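Local coordinates for penicillin-binding protein 2 (Pbp2) (Helicobacter pylori, PDB 5LP5) that probably cross-links peptidoglycan as a penicillin-binding transpeptidase, and forms a cell wall synthesis complex with MreC, at residues Ala157-Val162 with Arg238-Ala243; Thr57-Glu62 with Asn261-Val266; Leu299-Asn304 with Leu561-Glu566; Glu242-Phe247 with Gly268-Tyr273. All blocks are in the same frame, centred on the assembly; numbering follows the deposited sequence.

Overall arrangement
Interactions 1 and 2 join the dimerisation-family region to helix 237-246 and the transpeptidase domain; interactions 3 and 4 lie alongside. Interactions 1 and 4 share helix 237-246 and lie nearest each other, with centres about 6 Å apart; Glu272 of interaction 4 also accepts bonds from Ser160 and His161 of interaction 1. Strand 264-270 joins interactions 2 and 4, whose centres are about 17 Å apart, and Val266 touches Ala243. Interaction 3 connects through Ser269, which bonds to Leu299 and Arg301; its centre is about 11 Å from that of interaction 4 and about 22 Å from that of interaction 2. The loop of interaction 3 leads toward helix 314-324, where an SxxK pattern probably marks the active site.

Interaction 1 of 4, residues Ala157-Val162 with Arg238-Ala243; sequences ALASHV and RLQKEA
Leu158 and Ala159 meet Gln240 and Lys241 of helix 237-246 by van der Waals packing. The close part centres on Gln240. Its CB touches Leu158 CD1 at 3.8 Å, and the Leu158 branch is carried there because CG stands anti to the backbone N (chi1 -174°). Beyond CB the Gln240 chain bends at chi2, which brings the amide alongside the turn: NE2 lies 3.8 Å from Ala159 CB and 3.7 Å from Ala159 N, a packing distance. The other end of the same amide is engaged elsewhere, since OE1 accepts a hydrogen bond from the backbone N of Ala267, and this bond fixes the group that Ala159 rests against.

The solvent side is looser. Lys241 reaches the contact through its aliphatic root alone, with CG 4.1 Å from Leu158 CD1, and its extended chain leads NZ away from Leu158 on the exposed flank of the helix.

The shape of the first segment explains how Leu158 and Ala159 get to the helix. A type II turn from Ala157 to Ser160 presents them at its corner, Ala159 being the N-cap of helix 160-163, while Ser160 and His161 are tied to Glu272. The contact is thus a turn docked on an amphipathic helix, one that packs beside helix 572-584 against the central antiparallel sheet of the penicillin-recognising transpeptidase fold.

Interaction 2 of 4, residues Thr57-Glu62 with Asn261-Val266; sequences TDRNDE and NGELLV
Arg59 meets Glu263 with its guanidinium edge turned toward a carboxylate that stands almost upright to it, the two planes being 81° apart. Both terminal nitrogens converge on a single oxygen. NH2 approaches Glu263 OE1 on its syn lone pair at 2.7 Å, with an N-H...O angle of 148°; NH1 reaches the same OE1 at 2.9 Å, by a more bent bond, from above the carboxylate plane. The oxygen lies close to the guanidinium plane in both bonds, so this is an end-on salt bridge forked from one acceptor. Leu265 takes a different side: its CD2 sits over one guanidinium face near the rim, 3.7 Å from Arg59 NH1.

An extended chain, with Arg59 CG anti to the backbone N (chi1 -178°), projects the group from the type I turn 58-61 across to Glu263, beside strand 264-270. On the other side, an Asx turn in which Asn261 OD1 accepts from Glu263 N at 2.9 Å shapes the backbone carrying the carboxylate.

NH1 also donates to the carbonyl of Ser234. The charge of Arg59 is therefore met by both a carboxylate and a main-chain oxygen, which would favour the ionised pair as a polar tie between the dimerisation-family region and the transpeptidase domain.

Interaction 3 of 4, residues Leu299-Asn304 with Leu561-Glu566; sequences LNRFAN and LVEHGE
Arg301 reaches Glu563 through an ion pair formed along the side of its guanidinium. From CB the chain sets out with CG anti to the carbonyl carbon (chi1 -70°) and stays extended as far as NE, which spans the gap to the Glu563 carboxylate. CD is the first atom to meet the partner, 3.5 Å from Glu563 OE2. NE then donates to OE2 at 2.8 Å, with an N-H...O angle of 156°; the oxygen lies in the guanidinium plane, but NE comes to it from above the carboxylate plane. The two flat groups are turned 55° from each other, and this is a single-bond bridge rather than a paired one. At CZ, Leu299 CD2 sits over the centre of one guanidinium face, 4.0 Å above its plane.

The tip faces backbone: NH1 donates to the carbonyl of Asn296 and NH2 to that of Tyr295. Within the loop, Asn300 OD1 accepts from Ala303 N at 3.0 Å, an Asx motif.

Glu563 OE2 also bonds to Tyr307 OH. All three guanidinium nitrogens therefore have acceptors, and the shared oxygen has a second polar partner, which should stabilise both charges where the loop before helix 314-324 meets the sheet.

Interaction 4 of 4, residues Glu242-Phe247 with Gly268-Tyr273; sequences EADKLF and GSYPEY
Phe247 and Tyr270 lie face to face but well slid, their planes 9° apart and their centroids 4.7 Å from each other. It is Phe247 CB that sits over the centre of the Tyr270 ring, a CH-pi contact of 3.6 Å to the centroid, while Tyr270 CD2 lies toward the rim of the Phe247 face, 3.5 Å from Phe247 CG. Tyr270 CG stands anti to the carbonyl carbon (chi1 -55°), which lays the ring against Phe247 CB. At the Phe247 edge is the carbonyl oxygen of Ala243. The Tyr270 edge meets Asp244, whose carboxylate is turned 85° to the ring.

Tyr270 OH donates to Asp244 OD1 at 2.8 Å, on the anti side of the carboxylate, and its oxygen also rests 3.5 Å from Ala243 CB. Asp244 OD1 also has Glu272 OE2 4.5 Å away, a pair of like charges. Glu272 OE2 accepts from Ser269 N at 3.1 Å.

The stacked rings and the phenol-carboxylate bond together hold the helix end to strand 264-270. Separately, the hydrogen bonds to the two acids would ease their repulsion.

Interaction 1 of 4, residues Ala157-Val162 with Arg238-Ala243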
loop_
_atom_site.group_PDB
_atom_site.type_symbol
_atom_site.label_atom_id
_atom_site.label_comp_id
_atom_site.label_asym_id
_atom_site.label_seq_id
_atom_site.Cartn_x
_atom_site.Cartn_y
_atom_site.Cartn_z
ATOM N N ALA A 157 -5.512 -0.738 -16.319
ATOM C CA ALA A 157 -6.173 0.336 -17.073
ATOM C C ALA A 157 -7.688 0.306 -16.936
ATOM O O ALA A 157 -8.403 1.036 -17.620
ATOM C CB ALA A 157 -5.783 0.290 -18.545
ATOM N N LEU A 158 -8.180 -0.529 -16.036
ATOM C CA LEU A 158 -9.595 -0.558 -15.759
ATOM C C LEU A 158 -9.983 0.731 -15.063
ATOM O O LEU A 158 -9.426 1.057 -14.023
ATOM C CB LEU A 158 -9.956 -1.754 -14.884
ATOM C CG LEU A 158 -11.460 -1.916 -14.693
ATOM C CD1 LEU A 158 -12.098 -2.392 -15.989
ATOM C CD2 LEU A 158 -11.737 -2.889 -13.561
ATOM N N ALA A 159 -10.928 1.456 -15.657
ATOM C CA ALA A 159 -11.509 2.660 -15.049
ATOM C C ALA A 159 -10.447 3.695 -14.756
ATOM O O ALA A 159 -10.593 4.521 -13.857
ATOM C CB ALA A 159 -12.262 2.310 -13.770
ATOM N N SER A 160 -9.376 3.656 -15.534
ATOM C CA SER A 160 -8.269 4.564 -15.332
ATOM C C SER A 160 -8.706 6.027 -15.280
ATOM O O SER A 160 -8.076 6.836 -14.590
ATOM C CB SER A 160 -7.202 4.353 -16.416
ATOM O OG SER A 160 -7.578 4.878 -17.681
ATOM N N HIS A 161 -9.770 6.371 -15.999
ATOM C CA HIS A 161 -10.224 7.757 -16.043
ATOM C C HIS A 161 -11.153 8.097 -14.883
ATOM O O HIS A 161 -11.496 9.245 -14.681
ATOM C CB HIS A 161 -10.871 8.096 -17.400
ATOM C CG HIS A 161 -9.883 8.281 -18.515
ATOM N ND1 HIS A 161 -9.625 7.296 -19.442
ATOM C CD2 HIS A 161 -9.091 9.330 -18.852
ATOM C CE1 HIS A 161 -8.724 7.732 -20.303
ATOM N NE2 HIS A 161 -8.379 8.960 -19.966
ATOM N N VAL A 162 -11.552 7.100 -14.114
ATOM C CA VAL A 162 -12.277 7.338 -12.866
ATOM C C VAL A 162 -11.327 7.428 -11.691
ATOM O O VAL A 162 -11.352 8.393 -10.913
ATOM C CB VAL A 162 -13.268 6.208 -12.552
ATOM C CG1 VAL A 162 -13.968 6.491 -11.240
ATOM C CG2 VAL A 162 -14.274 6.055 -13.696
ATOM N N ARG A 238 -17.302 -6.046 -12.752
ATOM C CA ARG A 238 -17.707 -6.924 -13.847
ATOM C C ARG A 238 -18.286 -6.094 -14.986
ATOM O O ARG A 238 -17.910 -6.255 -16.145
ATOM C CB ARG A 238 -18.725 -7.944 -13.367
ATOM C CG ARG A 238 -18.151 -8.947 -12.373
ATOM C CD ARG A 238 -19.238 -9.634 -11.548
ATOM N NE ARG A 238 -19.952 -8.671 -10.721
ATOM C CZ ARG A 238 -21.056 -8.933 -10.030
ATOM N NH1 ARG A 238 -21.585 -10.149 -10.040
ATOM N NH2 ARG A 238 -21.640 -7.977 -9.323
ATOM N N LEU A 239 -19.195 -5.190 -14.636
ATOM C CA LEU A 239 -19.825 -4.314 -15.615
ATOM C C LEU A 239 -18.821 -3.453 -16.379
ATOM O O LEU A 239 -19.018 -3.215 -17.565
ATOM C CB LEU A 239 -20.853 -3.419 -14.939
ATOM C CG LEU A 239 -22.102 -4.097 -14.385
ATOM C CD1 LEU A 239 -23.009 -3.053 -13.744
ATOM C CD2 LEU A 239 -22.861 -4.855 -15.458
ATOM N N GLN A 240 -17.762 -2.988 -15.712
ATOM C CA GLN A 240 -16.709 -2.210 -16.385
ATOM C C GLN A 240 -15.873 -3.070 -17.315
ATOM O O GLN A 240 -15.446 -2.614 -18.375
ATOM C CB GLN A 240 -15.779 -1.513 -15.397
ATOM C CG GLN A 240 -16.216 -0.096 -15.006
ATOM C CD GLN A 240 -15.613 1.030 -15.834
ATOM O OE1 GLN A 240 -16.179 2.106 -15.865
ATOM N NE2 GLN A 240 -14.461 0.808 -16.469
ATOM N N LYS A 241 -15.626 -4.314 -16.935
ATOM C CA LYS A 241 -14.884 -5.191 -17.829
ATOM C C LYS A 241 -15.689 -5.451 -19.090
ATOM O O LYS A 241 -15.111 -5.546 -20.178
ATOM C CB LYS A 241 -14.475 -6.490 -17.141
ATOM C CG LYS A 241 -13.273 -6.308 -16.239
ATOM C CD LYS A 241 -12.692 -7.613 -15.765
ATOM C CE LYS A 241 -11.551 -7.333 -14.805
ATOM N NZ LYS A 241 -10.975 -8.591 -14.258
ATOM N N GLU A 242 -17.012 -5.545 -18.943
ATOM C CA GLU A 242 -17.906 -5.659 -20.086
ATOM C C GLU A 242 -17.758 -4.431 -20.955
ATOM O O GLU A 242 -17.566 -4.532 -22.165
ATOM C CB GLU A 242 -19.368 -5.802 -19.635
ATOM C CG GLU A 242 -20.388 -5.902 -20.770
ATOM C CD GLU A 242 -20.086 -7.017 -21.765
ATOM O OE1 GLU A 242 -19.309 -7.932 -21.441
ATOM O OE2 GLU A 242 -20.622 -6.980 -22.889
ATOM N N ALA A 243 -17.844 -3.269 -20.316
ATOM C CA ALA A 243 -17.695 -1.985 -20.992
ATOM C C ALA A 243 -16.396 -1.912 -21.780
ATOM O O ALA A 243 -16.396 -1.504 -22.923
ATOM C CB ALA A 243 -17.763 -0.864 -19.983
#

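Interaction 2 of 4, residues Thr57-Glu62 with Asn261-Val266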
loop_
_atom_site.group_PDB
_atom_site.type_symbol
_atom_site.label_atom_id
_atom_site.label_comp_id
_atom_site.label_asym_id
_atom_site.label_seq_id
_atom_site.Cartn_x
_atom_site.Cartn_y
_atom_site.Cartn_z
ATOM N N THR A 57 -12.237 0.951 -3.184
ATOM C CA THR A 57 -13.013 -0.262 -3.400
ATOM C C THR A 57 -14.231 -0.050 -4.292
ATOM O O THR A 57 -14.980 0.916 -4.156
ATOM C CB THR A 57 -13.466 -0.931 -2.072
ATOM O OG1 THR A 57 -13.809 0.060 -1.090
ATOM C CG2 THR A 57 -12.366 -1.773 -1.530
ATOM N N ASP A 58 -14.340 -0.963 -5.248
ATOM C CA ASP A 58 -15.571 -1.363 -5.951
ATOM C C ASP A 58 -16.848 -1.486 -5.080
ATOM O O ASP A 58 -16.815 -1.636 -3.856
ATOM C CB ASP A 58 -15.215 -2.719 -6.606
ATOM C CG ASP A 58 -16.372 -3.434 -7.210
ATOM O OD1 ASP A 58 -16.517 -3.397 -8.438
ATOM O OD2 ASP A 58 -17.099 -4.092 -6.457
ATOM N N ARG A 59 -17.981 -1.425 -5.748
ATOM C CA ARG A 59 -19.294 -1.607 -5.119
ATOM C C ARG A 59 -19.366 -2.798 -4.175
ATOM O O ARG A 59 -20.017 -2.731 -3.147
ATOM C CB ARG A 59 -20.308 -1.815 -6.236
ATOM C CG ARG A 59 -21.725 -1.976 -5.808
ATOM C CD ARG A 59 -22.630 -1.873 -7.014
ATOM N NE ARG A 59 -23.922 -1.392 -6.558
ATOM C CZ ARG A 59 -24.198 -0.135 -6.258
ATOM N NH1 ARG A 59 -23.292 0.824 -6.402
ATOM N NH2 ARG A 59 -25.406 0.168 -5.827
ATOM N N ASN A 60 -18.715 -3.887 -4.580
ATOM C CA ASN A 60 -18.769 -5.167 -3.897
ATOM C C ASN A 60 -17.450 -5.489 -3.210
ATOM O O ASN A 60 -17.131 -6.667 -2.992
ATOM C CB ASN A 60 -19.081 -6.276 -4.902
ATOM C CG ASN A 60 -20.445 -6.130 -5.522
ATOM O OD1 ASN A 60 -21.425 -5.826 -4.839
ATOM N ND2 ASN A 60 -20.524 -6.380 -6.825
ATOM N N ASP A 61 -16.687 -4.455 -2.876
ATOM C CA ASP A 61 -15.472 -4.629 -2.088
ATOM C C ASP A 61 -14.317 -5.317 -2.853
ATOM O O ASP A 61 -13.409 -5.861 -2.241
ATOM C CB ASP A 61 -15.780 -5.384 -0.771
ATOM C CG ASP A 61 -16.820 -4.677 0.088
ATOM O OD1 ASP A 61 -16.735 -3.433 0.192
ATOM O OD2 ASP A 61 -17.705 -5.353 0.676
ATOM N N GLU A 62 -14.334 -5.292 -4.180
ATOM C CA GLU A 62 -13.138 -5.643 -4.945
ATOM C C GLU A 62 -12.124 -4.475 -4.847
ATOM O O GLU A 62 -12.507 -3.315 -4.705
ATOM C CB GLU A 62 -13.486 -5.927 -6.414
ATOM C CG GLU A 62 -14.444 -7.080 -6.645
ATOM C CD GLU A 62 -13.778 -8.439 -6.615
ATOM O OE1 GLU A 62 -12.638 -8.580 -7.086
ATOM O OE2 GLU A 62 -14.414 -9.392 -6.130
ATOM N N ASN A 261 -30.740 7.492 -7.648
ATOM C CA ASN A 261 -29.799 8.168 -6.729
ATOM C C ASN A 261 -28.513 8.724 -7.356
ATOM O O ASN A 261 -27.790 9.484 -6.710
ATOM C CB ASN A 261 -29.412 7.223 -5.592
ATOM C CG ASN A 261 -28.693 5.973 -6.076
ATOM O OD1 ASN A 261 -28.045 5.967 -7.117
ATOM N ND2 ASN A 261 -28.802 4.912 -5.309
ATOM N N GLY A 262 -28.203 8.313 -8.580
ATOM C CA GLY A 262 -27.074 8.890 -9.316
ATOM C C GLY A 262 -25.779 8.108 -9.274
ATOM O O GLY A 262 -24.737 8.613 -9.671
ATOM N N GLU A 263 -25.835 6.874 -8.787
ATOM C CA GLU A 263 -24.646 6.049 -8.705
ATOM C C GLU A 263 -24.210 5.622 -10.113
ATOM O O GLU A 263 -25.024 5.178 -10.923
ATOM C CB GLU A 263 -24.881 4.831 -7.802
ATOM C CG GLU A 263 -24.855 5.148 -6.312
ATOM C CD GLU A 263 -25.002 3.924 -5.409
ATOM O OE1 GLU A 263 -25.377 2.835 -5.909
ATOM O OE2 GLU A 263 -24.735 4.068 -4.189
ATOM N N LEU A 264 -22.919 5.782 -10.396
ATOM C CA LEU A 264 -22.343 5.320 -11.643
ATOM C C LEU A 264 -21.783 3.898 -11.469
ATOM O O LEU A 264 -20.876 3.651 -10.672
ATOM C CB LEU A 264 -21.252 6.275 -12.110
ATOM C CG LEU A 264 -21.777 7.675 -12.422
ATOM C CD1 LEU A 264 -20.628 8.638 -12.590
ATOM C CD2 LEU A 264 -22.674 7.685 -13.655
ATOM N N LEU A 265 -22.356 2.959 -12.206
ATOM C CA LEU A 265 -21.902 1.595 -12.188
ATOM C C LEU A 265 -20.833 1.386 -13.260
ATOM O O LEU A 265 -19.955 0.564 -13.097
ATOM C CB LEU A 265 -23.079 0.643 -12.404
ATOM C CG LEU A 265 -24.265 0.721 -11.421
ATOM C CD1 LEU A 265 -25.400 -0.223 -11.809
ATOM C CD2 LEU A 265 -23.825 0.421 -10.004
ATOM N N VAL A 266 -20.924 2.124 -14.359
ATOM C CA VAL A 266 -19.882 2.146 -15.377
ATOM C C VAL A 266 -19.536 3.586 -15.738
ATOM O O VAL A 266 -20.377 4.472 -15.672
ATOM C CB VAL A 266 -20.341 1.418 -16.646
ATOM C CG1 VAL A 266 -19.267 1.450 -17.712
ATOM C CG2 VAL A 266 -20.718 -0.021 -16.315
#

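Interaction 3 of 4, residues Leu299-Asn304 with Leu561-Glu566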
loop_
_atom_site.group_PDB
_atom_site.type_symbol
_atom_site.label_atom_id
_atom_site.label_comp_id
_atom_site.label_asym_id
_atom_site.label_seq_id
_atom_site.Cartn_x
_atom_site.Cartn_y
_atom_site.Cartn_z
ATOM N N LEU A 299 -7.331 11.712 -22.434
ATOM C CA LEU A 299 -8.597 12.413 -22.461
ATOM C C LEU A 299 -9.678 11.615 -21.746
ATOM O O LEU A 299 -9.932 10.443 -22.069
ATOM C CB LEU A 299 -9.023 12.703 -23.896
ATOM C CG LEU A 299 -10.293 13.556 -24.057
ATOM C CD1 LEU A 299 -10.081 14.976 -23.571
ATOM C CD2 LEU A 299 -10.799 13.569 -25.493
ATOM N N ASN A 300 -10.281 12.272 -20.757
ATOM C CA ASN A 300 -11.495 11.818 -20.133
ATOM C C ASN A 300 -12.654 12.251 -21.030
ATOM O O ASN A 300 -12.979 13.423 -21.138
ATOM C CB ASN A 300 -11.627 12.423 -18.730
ATOM C CG ASN A 300 -12.859 11.934 -17.985
ATOM O OD1 ASN A 300 -13.937 11.800 -18.559
ATOM N ND2 ASN A 300 -12.694 11.665 -16.698
ATOM N N ARG A 301 -13.280 11.282 -21.674
ATOM C CA ARG A 301 -14.306 11.568 -22.647
ATOM C C ARG A 301 -15.736 11.634 -22.094
ATOM O O ARG A 301 -16.621 12.107 -22.799
ATOM C CB ARG A 301 -14.233 10.516 -23.739
ATOM C CG ARG A 301 -12.993 10.650 -24.602
ATOM C CD ARG A 301 -12.993 9.605 -25.706
ATOM N NE ARG A 301 -11.960 9.857 -26.705
ATOM C CZ ARG A 301 -10.662 9.630 -26.517
ATOM N NH1 ARG A 301 -10.189 9.151 -25.348
ATOM N NH2 ARG A 301 -9.818 9.894 -27.504
ATOM N N PHE A 302 -15.986 11.164 -20.866
ATOM C CA PHE A 302 -17.335 11.285 -20.298
ATOM C C PHE A 302 -17.572 12.609 -19.534
ATOM O O PHE A 302 -18.721 13.034 -19.373
ATOM C CB PHE A 302 -17.736 10.046 -19.449
ATOM C CG PHE A 302 -16.833 9.755 -18.270
ATOM C CD1 PHE A 302 -16.942 10.477 -17.084
ATOM C CD2 PHE A 302 -15.887 8.731 -18.336
ATOM C CE1 PHE A 302 -16.100 10.216 -16.004
ATOM C CE2 PHE A 302 -15.056 8.468 -17.251
ATOM C CZ PHE A 302 -15.167 9.211 -16.084
ATOM N N ALA A 303 -16.483 13.250 -19.095
ATOM C CA ALA A 303 -16.538 14.496 -18.301
ATOM C C ALA A 303 -15.726 15.675 -18.851
ATOM O O ALA A 303 -16.005 16.828 -18.506
ATOM C CB ALA A 303 -16.085 14.213 -16.878
ATOM N N ASN A 304 -14.714 15.402 -19.674
ATOM C CA ASN A 304 -13.810 16.459 -20.158
ATOM C C ASN A 304 -13.633 16.430 -21.674
ATOM O O ASN A 304 -12.518 16.566 -22.191
ATOM C CB ASN A 304 -12.456 16.348 -19.452
ATOM C CG ASN A 304 -12.569 16.623 -17.972
ATOM O OD1 ASN A 304 -12.492 15.722 -17.136
ATOM N ND2 ASN A 304 -12.801 17.878 -17.639
ATOM N N LEU A 561 -21.330 6.531 -26.542
ATOM C CA LEU A 561 -20.832 7.404 -27.591
ATOM C C LEU A 561 -19.580 6.826 -28.258
ATOM O O LEU A 561 -18.541 6.706 -27.607
ATOM C CB LEU A 561 -20.501 8.765 -27.002
ATOM C CG LEU A 561 -19.697 9.647 -27.952
ATOM C CD1 LEU A 561 -20.582 10.363 -28.956
ATOM C CD2 LEU A 561 -18.924 10.638 -27.133
ATOM N N VAL A 562 -19.670 6.492 -29.546
ATOM C CA VAL A 562 -18.505 5.971 -30.272
ATOM C C VAL A 562 -17.972 6.996 -31.261
ATOM O O VAL A 562 -18.646 7.357 -32.223
ATOM C CB VAL A 562 -18.797 4.654 -31.027
ATOM C CG1 VAL A 562 -17.584 4.211 -31.829
ATOM C CG2 VAL A 562 -19.186 3.556 -30.056
ATOM N N GLU A 563 -16.750 7.457 -31.025
ATOM C CA GLU A 563 -16.142 8.426 -31.912
ATOM C C GLU A 563 -16.057 7.847 -33.318
ATOM O O GLU A 563 -15.569 6.735 -33.510
ATOM C CB GLU A 563 -14.762 8.861 -31.404
ATOM C CG GLU A 563 -14.845 9.874 -30.270
ATOM C CD GLU A 563 -13.489 10.379 -29.822
ATOM O OE1 GLU A 563 -12.494 10.081 -30.492
ATOM O OE2 GLU A 563 -13.408 11.077 -28.802
ATOM N N HIS A 564 -16.567 8.612 -34.284
ATOM C CA HIS A 564 -16.567 8.226 -35.685
ATOM C C HIS A 564 -17.389 6.957 -35.899
ATOM O O HIS A 564 -17.172 6.210 -36.858
ATOM C CB HIS A 564 -15.124 8.099 -36.173
ATOM C CG HIS A 564 -14.329 9.361 -35.987
ATOM N ND1 HIS A 564 -14.747 10.587 -36.471
ATOM C CD2 HIS A 564 -13.149 9.593 -35.358
ATOM C CE1 HIS A 564 -13.848 11.510 -36.164
ATOM N NE2 HIS A 564 -12.868 10.934 -35.490
ATOM N N GLY A 565 -18.361 6.750 -35.001
ATOM C CA GLY A 565 -19.256 5.587 -35.031
ATOM C C GLY A 565 -20.232 5.622 -36.185
ATOM O O GLY A 565 -21.038 4.707 -36.359
ATOM N N GLU A 566 -20.188 6.712 -36.946
ATOM C CA GLU A 566 -20.782 6.758 -38.272
ATOM C C GLU A 566 -22.272 6.459 -38.231
ATOM O O GLU A 566 -22.799 5.901 -39.184
ATOM C CB GLU A 566 -20.064 5.756 -39.220
ATOM C CG GLU A 566 -20.232 6.046 -40.720
ATOM C CD GLU A 566 -19.460 5.095 -41.637
ATOM O OE1 GLU A 566 -18.885 4.107 -41.113
ATOM O OE2 GLU A 566 -19.448 5.330 -42.887
#

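Interaction 4 of 4, residues Glu242-Phe247 with Gly268-Tyr273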
loop_
_atom_site.group_PDB
_atom_site.type_symbol
_atom_site.label_atom_id
_atom_site.label_comp_id
_atom_site.label_asym_id
_atom_site.label_seq_id
_atom_site.Cartn_x
_atom_site.Cartn_y
_atom_site.Cartn_z
ATOM N N GLU A 242 -17.012 -5.545 -18.943
ATOM C CA GLU A 242 -17.906 -5.659 -20.086
ATOM C C GLU A 242 -17.758 -4.431 -20.955
ATOM O O GLU A 242 -17.566 -4.532 -22.165
ATOM C CB GLU A 242 -19.368 -5.802 -19.635
ATOM C CG GLU A 242 -20.388 -5.902 -20.770
ATOM C CD GLU A 242 -20.086 -7.017 -21.765
ATOM O OE1 GLU A 242 -19.309 -7.932 -21.441
ATOM O OE2 GLU A 242 -20.622 -6.980 -22.889
ATOM N N ALA A 243 -17.844 -3.269 -20.316
ATOM C CA ALA A 243 -17.695 -1.985 -20.992
ATOM C C ALA A 243 -16.396 -1.912 -21.780
ATOM O O ALA A 243 -16.396 -1.504 -22.923
ATOM C CB ALA A 243 -17.763 -0.864 -19.983
ATOM N N ASP A 244 -15.292 -2.334 -21.180
ATOM C CA ASP A 244 -14.012 -2.356 -21.888
ATOM C C ASP A 244 -14.115 -3.254 -23.117
ATOM O O ASP A 244 -13.748 -2.860 -24.203
ATOM C CB ASP A 244 -12.865 -2.794 -20.960
ATOM C CG ASP A 244 -12.338 -1.650 -20.065
ATOM O OD1 ASP A 244 -13.076 -0.688 -19.748
ATOM O OD2 ASP A 244 -11.165 -1.716 -19.660
ATOM N N LYS A 245 -14.641 -4.455 -22.944
ATOM C CA LYS A 245 -14.789 -5.420 -24.050
ATOM C C LYS A 245 -15.568 -4.814 -25.219
ATOM O O LYS A 245 -15.211 -4.996 -26.367
ATOM C CB LYS A 245 -15.492 -6.691 -23.531
ATOM C CG LYS A 245 -15.754 -7.802 -24.532
ATOM C CD LYS A 245 -14.531 -8.673 -24.781
ATOM C CE LYS A 245 -14.893 -9.928 -25.581
ATOM N NZ LYS A 245 -13.712 -10.607 -26.201
ATOM N N LEU A 246 -16.631 -4.085 -24.925
ATOM C CA LEU A 246 -17.484 -3.537 -25.969
ATOM C C LEU A 246 -16.767 -2.480 -26.797
ATOM O O LEU A 246 -17.004 -2.378 -28.000
ATOM C CB LEU A 246 -18.761 -2.955 -25.357
ATOM C CG LEU A 246 -19.723 -3.946 -24.678
ATOM C CD1 LEU A 246 -20.859 -3.223 -23.955
ATOM C CD2 LEU A 246 -20.283 -4.931 -25.692
ATOM N N PHE A 247 -15.885 -1.708 -26.153
ATOM C CA PHE A 247 -15.096 -0.638 -26.811
ATOM C C PHE A 247 -13.692 -1.109 -27.175
ATOM O O PHE A 247 -12.740 -0.340 -27.116
ATOM C CB PHE A 247 -14.978 0.598 -25.899
ATOM C CG PHE A 247 -16.128 1.559 -26.018
ATOM C CD1 PHE A 247 -17.286 1.365 -25.304
ATOM C CD2 PHE A 247 -16.051 2.661 -26.846
ATOM C CE1 PHE A 247 -18.346 2.238 -25.411
ATOM C CE2 PHE A 247 -17.108 3.550 -26.954
ATOM C CZ PHE A 247 -18.253 3.339 -26.236
ATOM N N GLY A 268 -16.639 4.396 -18.708
ATOM C CA GLY A 268 -15.507 4.104 -19.548
ATOM C C GLY A 268 -15.154 5.253 -20.453
ATOM O O GLY A 268 -16.036 5.918 -20.974
ATOM N N SER A 269 -13.859 5.483 -20.636
ATOM C CA SER A 269 -13.374 6.438 -21.629
ATOM C C SER A 269 -12.265 5.792 -22.425
ATOM O O SER A 269 -11.293 5.333 -21.849
ATOM C CB SER A 269 -12.856 7.727 -20.971
ATOM O OG SER A 269 -12.107 8.510 -21.908
ATOM N N TYR A 270 -12.395 5.792 -23.749
ATOM C CA TYR A 270 -11.560 4.918 -24.581
ATOM C C TYR A 270 -10.820 5.643 -25.682
ATOM O O TYR A 270 -11.436 6.298 -26.531
ATOM C CB TYR A 270 -12.404 3.790 -25.165
ATOM C CG TYR A 270 -13.104 3.046 -24.071
ATOM C CD1 TYR A 270 -12.458 2.024 -23.380
ATOM C CD2 TYR A 270 -14.394 3.402 -23.670
ATOM C CE1 TYR A 270 -13.097 1.351 -22.338
ATOM C CE2 TYR A 270 -15.035 2.740 -22.630
ATOM C CZ TYR A 270 -14.375 1.719 -21.972
ATOM O OH TYR A 270 -14.980 1.035 -20.966
ATOM N N PRO A 271 -9.488 5.510 -25.682
ATOM C CA PRO A 271 -8.692 4.625 -24.841
ATOM C C PRO A 271 -8.567 4.983 -23.375
ATOM O O PRO A 271 -8.423 6.149 -23.044
ATOM C CB PRO A 271 -7.280 4.727 -25.454
ATOM C CG PRO A 271 -7.411 5.458 -26.730
ATOM C CD PRO A 271 -8.654 6.261 -26.634
ATOM N N GLU A 272 -8.614 3.973 -22.506
ATOM C CA GLU A 272 -8.118 4.083 -21.129
ATOM C C GLU A 272 -6.570 3.977 -21.174
ATOM O O GLU A 272 -6.002 3.709 -22.233
ATOM C CB GLU A 272 -8.708 2.960 -20.242
ATOM C CG GLU A 272 -10.234 2.862 -20.169
ATOM C CD GLU A 272 -10.856 3.741 -19.098
ATOM O OE1 GLU A 272 -10.124 4.561 -18.513
ATOM O OE2 GLU A 272 -12.080 3.624 -18.844
ATOM N N TYR A 273 -5.898 4.185 -20.036
ATOM C CA TYR A 273 -4.439 3.997 -19.925
ATOM C C TYR A 273 -4.082 3.325 -18.602
ATOM O O TYR A 273 -4.886 3.309 -17.684
ATOM C CB TYR A 273 -3.686 5.328 -20.069
ATOM C CG TYR A 273 -3.973 6.354 -18.988
ATOM C CD1 TYR A 273 -3.119 6.513 -17.902
ATOM C CD2 TYR A 273 -5.098 7.165 -19.051
ATOM C CE1 TYR A 273 -3.386 7.449 -16.898
ATOM C CE2 TYR A 273 -5.371 8.096 -18.055
ATOM C CZ TYR A 273 -4.509 8.235 -16.981
ATOM O OH TYR A 273 -4.801 9.141 -15.993
#